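PDB 1VRM: hypothetical protein TM1553 from Thermotoga maritima, which belongs to the ApbE family and is probably, like its relatives, an enzyme of flavin transfer that attaches FMN to target proteins. Local coordinates for residues A[24-27]-A[28-32]; A[42-45]-A[46-50]. One frame throughout, in Å; residues are numbered along the deposited sequence.

Interaction 1: residues A[24-27]-A[28-32]; sequences FALG and TSVRI
Thr28 closes a tight hairpin by pairing with Ala25 in both directions: its N donates to Ala25 O at 3.0 Å, and its O accepts from Ala25 N at 3.1 Å. The first of these bonds belongs to a type I' turn. Leu26 and Gly27 fill its two corners, both at positive phi, a shape that glycine takes readily at Gly27 but that is less common for a leucine. With OG1 of Thr28 opposite the backbone N (chi1 -168°), the methyl CG2 is left between N and the carbonyl carbon, which brings it back over the turn to 3.4 Å from Ala25 O. The carbonyl O of Thr28 also takes a CA-H...O contact from Phe24 CA at 3.3 Å. Ser29 sits across from Phe24 in a non-hydrogen-bonded antiparallel pair, and the aromatic ring approaches it obliquely, CE1 3.9 Å from Ser29 CB. Val30 comes out on the other face, where its CG1 meets Ala25 CB at 4.1 Å and Leu26 CD1 more loosely. The hairpin joins strands 19-25 and 28-35 at the edge of the antiparallel sheet. Strand 186-191 flanks its second arm; helix 41-58 lies over the face carrying Ala25 and Val30, where Thr56 bonds Leu26 N through its hydroxyl, and helix 166-181 reaches Leu26 and Thr28 with Lys167.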
loop_
_atom_site.group_PDB
_atom_site.type_symbol
_atom_site.label_atom_id
_atom_site.label_comp_id
_atom_site.label_asym_id
_atom_site.label_seq_id
_atom_site.Cartn_x
_atom_site.Cartn_y
_atom_site.Cartn_z
ATOM N N PHE A 24 0.938 -13.150 -10.261
ATOM C CA PHE A 24 1.890 -12.403 -9.483
ATOM C C PHE A 24 2.020 -11.038 -10.166
ATOM O O PHE A 24 2.263 -10.935 -11.389
ATOM C CB PHE A 24 3.201 -13.186 -9.391
ATOM C CG PHE A 24 3.034 -14.473 -8.651
ATOM C CD1 PHE A 24 3.121 -14.508 -7.310
ATOM C CD2 PHE A 24 2.710 -15.634 -9.310
ATOM C CE1 PHE A 24 2.943 -15.690 -6.574
ATOM C CE2 PHE A 24 2.503 -16.836 -8.581
ATOM C CZ PHE A 24 2.609 -16.841 -7.213
ATOM N N ALA A 25 1.847 -9.991 -9.361
ATOM C CA ALA A 25 2.019 -8.630 -9.830
ATOM C C ALA A 25 2.193 -7.797 -8.578
ATOM O O ALA A 25 1.852 -8.263 -7.492
ATOM C CB ALA A 25 0.795 -8.170 -10.636
ATOM N N LEU A 26 2.591 -6.543 -8.746
ATOM C CA LEU A 26 2.649 -5.559 -7.667
ATOM C C LEU A 26 3.535 -6.058 -6.522
ATOM O O LEU A 26 3.315 -5.758 -5.343
ATOM C CB LEU A 26 1.231 -5.238 -7.209
ATOM C CG LEU A 26 0.246 -4.685 -8.263
ATOM C CD1 LEU A 26 -1.173 -4.797 -7.814
ATOM C CD2 LEU A 26 0.642 -3.222 -8.561
ATOM N N GLY A 27 4.552 -6.841 -6.896
ATOM C CA GLY A 27 5.455 -7.453 -5.964
ATOM C C GLY A 27 4.885 -8.497 -5.018
ATOM O O GLY A 27 5.520 -8.823 -4.022
ATOM N N THR A 28 3.741 -9.064 -5.368
ATOM C CA THR A 28 3.032 -9.952 -4.493
ATOM C C THR A 28 2.211 -10.921 -5.340
ATOM O O THR A 28 2.432 -11.047 -6.558
ATOM C CB THR A 28 2.172 -9.113 -3.485
ATOM O OG1 THR A 28 1.668 -9.930 -2.410
ATOM C CG2 THR A 28 1.027 -8.321 -4.168
ATOM N N SER A 29 1.322 -11.652 -4.683
ATOM C CA SER A 29 0.361 -12.483 -5.371
ATOM C C SER A 29 -0.934 -11.676 -5.477
ATOM O O SER A 29 -1.259 -10.890 -4.576
ATOM C CB SER A 29 0.136 -13.803 -4.633
ATOM O OG SER A 29 -0.154 -13.523 -3.302
ATOM N N VAL A 30 -1.661 -11.877 -6.574
ATOM C CA VAL A 30 -2.932 -11.219 -6.841
ATOM C C VAL A 30 -3.996 -12.252 -7.153
ATOM O O VAL A 30 -3.682 -13.341 -7.648
ATOM C CB VAL A 30 -2.834 -10.160 -7.960
ATOM C CG1 VAL A 30 -1.757 -9.132 -7.633
ATOM C CG2 VAL A 30 -2.541 -10.775 -9.293
ATOM N N ARG A 31 -5.244 -11.913 -6.860
ATOM C CA ARG A 31 -6.383 -12.773 -7.092
ATOM C C ARG A 31 -7.510 -11.891 -7.591
ATOM O O ARG A 31 -7.816 -10.832 -6.994
ATOM C CB ARG A 31 -6.728 -13.498 -5.811
ATOM C CG ARG A 31 -7.905 -14.388 -5.854
ATOM C CD ARG A 31 -8.005 -14.928 -4.448
ATOM N NE ARG A 31 -9.045 -15.897 -4.367
ATOM C CZ ARG A 31 -9.612 -16.277 -3.243
ATOM N NH1 ARG A 31 -9.249 -15.727 -2.088
ATOM N NH2 ARG A 31 -10.565 -17.195 -3.299
ATOM N N ILE A 32 -8.111 -12.275 -8.692
ATOM C CA ILE A 32 -9.142 -11.477 -9.302
ATOM C C ILE A 32 -10.382 -12.381 -9.381
ATOM O O ILE A 32 -10.300 -13.446 -9.960
ATOM C CB ILE A 32 -8.707 -11.049 -10.703
ATOM C CG1 ILE A 32 -7.421 -10.194 -10.694
ATOM C CG2 ILE A 32 -9.838 -10.296 -11.413
ATOM C CD1 ILE A 32 -6.625 -10.300 -11.970
#

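Interaction 2: residues A[42-45]-A[46-50]; sequences RTIA and EAILE
Leu49 N donates to Ala45 O at 2.9 Å, the shortest of four successive i to i+4 backbone bonds that make this piece a regular alpha-helix. One residue back, Ile48 N reaches Ile44 O at 3.0 Å. Ala47 N to Thr43 O is the straightest at hydrogen, 167°, and Glu46 N to Arg42 O completes the set. Side chains of the later turn also rest against carbonyls of the earlier one: Ala47 CB lies 3.4 Å from Ile44 O, and Glu46 CB is 3.3 Å from Arg42 O. The apolar contact is between Ile44 and Ile48, one turn apart, whose side chains run alongside each other on one flank of the helix. CG2 of Ile44, the branch opposite its backbone N, touches Ile48 CD1 at 3.9 Å. Ile48 in turn sends CG1 beside its own backbone N (chi1 -73°), which carries CD1 back towards Ile44. On the outer side, the modelled separation of Glu46 OE2 and Glu50 OE2, 2.4 Å, is doubtfully short, though a shared proton is possible. Near the start of helix 41-58, Asn40 OD1 accepts from Arg42 N. Ala45 and Leu49 pack on strands 19-25 and 28-35, while Ile44 and Ile48 fit between strand 28-35 and helix 166-181, against Val34, Ile32, Ala174 and Ala178.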
loop_
_atom_site.group_PDB
_atom_site.type_symbol
_atom_site.label_atom_id
_atom_site.label_comp_id
_atom_site.label_asym_id
_atom_site.label_seq_id
_atom_site.Cartn_x
_atom_site.Cartn_y
_atom_site.Cartn_z
ATOM N N ARG A 42 -13.758 -13.856 -17.816
ATOM C CA ARG A 42 -12.328 -14.082 -18.130
ATOM C C ARG A 42 -11.717 -12.887 -18.849
ATOM O O ARG A 42 -10.543 -12.589 -18.654
ATOM C CB ARG A 42 -12.139 -15.343 -18.968
ATOM C CG ARG A 42 -12.665 -16.528 -18.226
ATOM C CD ARG A 42 -11.944 -17.843 -18.597
ATOM N NE ARG A 42 -12.722 -18.956 -18.092
ATOM C CZ ARG A 42 -12.319 -20.224 -18.115
ATOM N NH1 ARG A 42 -11.142 -20.557 -18.619
ATOM N NH2 ARG A 42 -13.110 -21.176 -17.630
ATOM N N THR A 43 -12.514 -12.211 -19.659
ATOM C CA THR A 43 -12.107 -10.974 -20.343
ATOM C C THR A 43 -11.880 -9.834 -19.325
ATOM O O THR A 43 -10.859 -9.161 -19.338
ATOM C CB THR A 43 -13.134 -10.509 -21.393
ATOM O OG1 THR A 43 -13.245 -11.494 -22.443
ATOM C CG2 THR A 43 -12.767 -9.150 -22.016
ATOM N N ILE A 44 -12.854 -9.629 -18.444
ATOM C CA ILE A 44 -12.693 -8.610 -17.394
ATOM C C ILE A 44 -11.458 -8.909 -16.536
ATOM O O ILE A 44 -10.608 -8.049 -16.313
ATOM C CB ILE A 44 -13.937 -8.528 -16.490
ATOM C CG1 ILE A 44 -15.192 -8.236 -17.342
ATOM C CG2 ILE A 44 -13.709 -7.528 -15.356
ATOM C CD1 ILE A 44 -16.497 -8.214 -16.625
ATOM N N ALA A 45 -11.276 -10.143 -16.071
ATOM C CA ALA A 45 -10.110 -10.501 -15.284
ATOM C C ALA A 45 -8.786 -10.287 -16.019
ATOM O O ALA A 45 -7.797 -9.848 -15.439
ATOM C CB ALA A 45 -10.244 -11.923 -14.781
ATOM N N GLU A 46 -8.732 -10.683 -17.289
ATOM C CA GLU A 46 -7.519 -10.487 -18.099
ATOM C C GLU A 46 -7.161 -8.993 -18.192
ATOM O O GLU A 46 -5.991 -8.638 -18.029
ATOM C CB GLU A 46 -7.699 -11.059 -19.501
ATOM C CG GLU A 46 -6.553 -10.755 -20.509
ATOM C CD GLU A 46 -5.132 -11.180 -20.104
ATOM O OE1 GLU A 46 -4.978 -12.220 -19.401
ATOM O OE2 GLU A 46 -4.147 -10.487 -20.570
ATOM N N ALA A 47 -8.151 -8.167 -18.444
ATOM C CA ALA A 47 -7.973 -6.694 -18.505
ATOM C C ALA A 47 -7.390 -6.179 -17.202
ATOM O O ALA A 47 -6.477 -5.342 -17.200
ATOM C CB ALA A 47 -9.254 -6.015 -18.746
ATOM N N ILE A 48 -7.963 -6.648 -16.110
ATOM C CA ILE A 48 -7.518 -6.230 -14.777
ATOM C C ILE A 48 -6.064 -6.657 -14.516
ATOM O O ILE A 48 -5.221 -5.868 -14.096
ATOM C CB ILE A 48 -8.438 -6.800 -13.693
ATOM C CG1 ILE A 48 -9.772 -6.091 -13.692
ATOM C CG2 ILE A 48 -7.745 -6.682 -12.332
ATOM C CD1 ILE A 48 -10.817 -6.727 -12.845
ATOM N N LEU A 49 -5.724 -7.899 -14.830
ATOM C CA LEU A 49 -4.364 -8.371 -14.641
ATOM C C LEU A 49 -3.384 -7.575 -15.475
ATOM O O LEU A 49 -2.272 -7.196 -15.016
ATOM C CB LEU A 49 -4.250 -9.847 -15.000
ATOM C CG LEU A 49 -2.853 -10.424 -14.687
ATOM C CD1 LEU A 49 -2.383 -10.284 -13.223
ATOM C CD2 LEU A 49 -2.845 -11.898 -15.161
ATOM N N GLU A 50 -3.788 -7.279 -16.707
ATOM C CA GLU A 50 -2.888 -6.465 -17.570
ATOM C C GLU A 50 -2.618 -5.111 -16.913
ATOM O O GLU A 50 -1.476 -4.643 -16.900
ATOM C CB GLU A 50 -3.493 -6.255 -18.940
ATOM C CG GLU A 50 -3.584 -7.556 -19.728
ATOM C CD GLU A 50 -4.284 -7.349 -21.093
ATOM O OE1 GLU A 50 -4.619 -6.201 -21.463
ATOM O OE2 GLU A 50 -4.504 -8.382 -21.752
#

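How the interactions relate
Interaction 1 comes first along the chain and interaction 2 follows, their centres 13 Å apart: strand 28-35 leaves the hairpin and leads through a short loop into helix 41-58. That helix then folds back over the sheet, so the two contacts meet. Ile32 CD1 lies 3.8 Å from Ile48 CG2 and also packs on the backbone of Ala45 and Leu49, and Val30 CG2 touches Leu49 CD1 at 4.0 Å. The later part of the helix runs back towards the hairpin turn. The helix thus packs as a second layer on one face of the antiparallel sheet, near its edge strand 19-25, within the ApbE family region, with helix 166-181 adjoining both contacts.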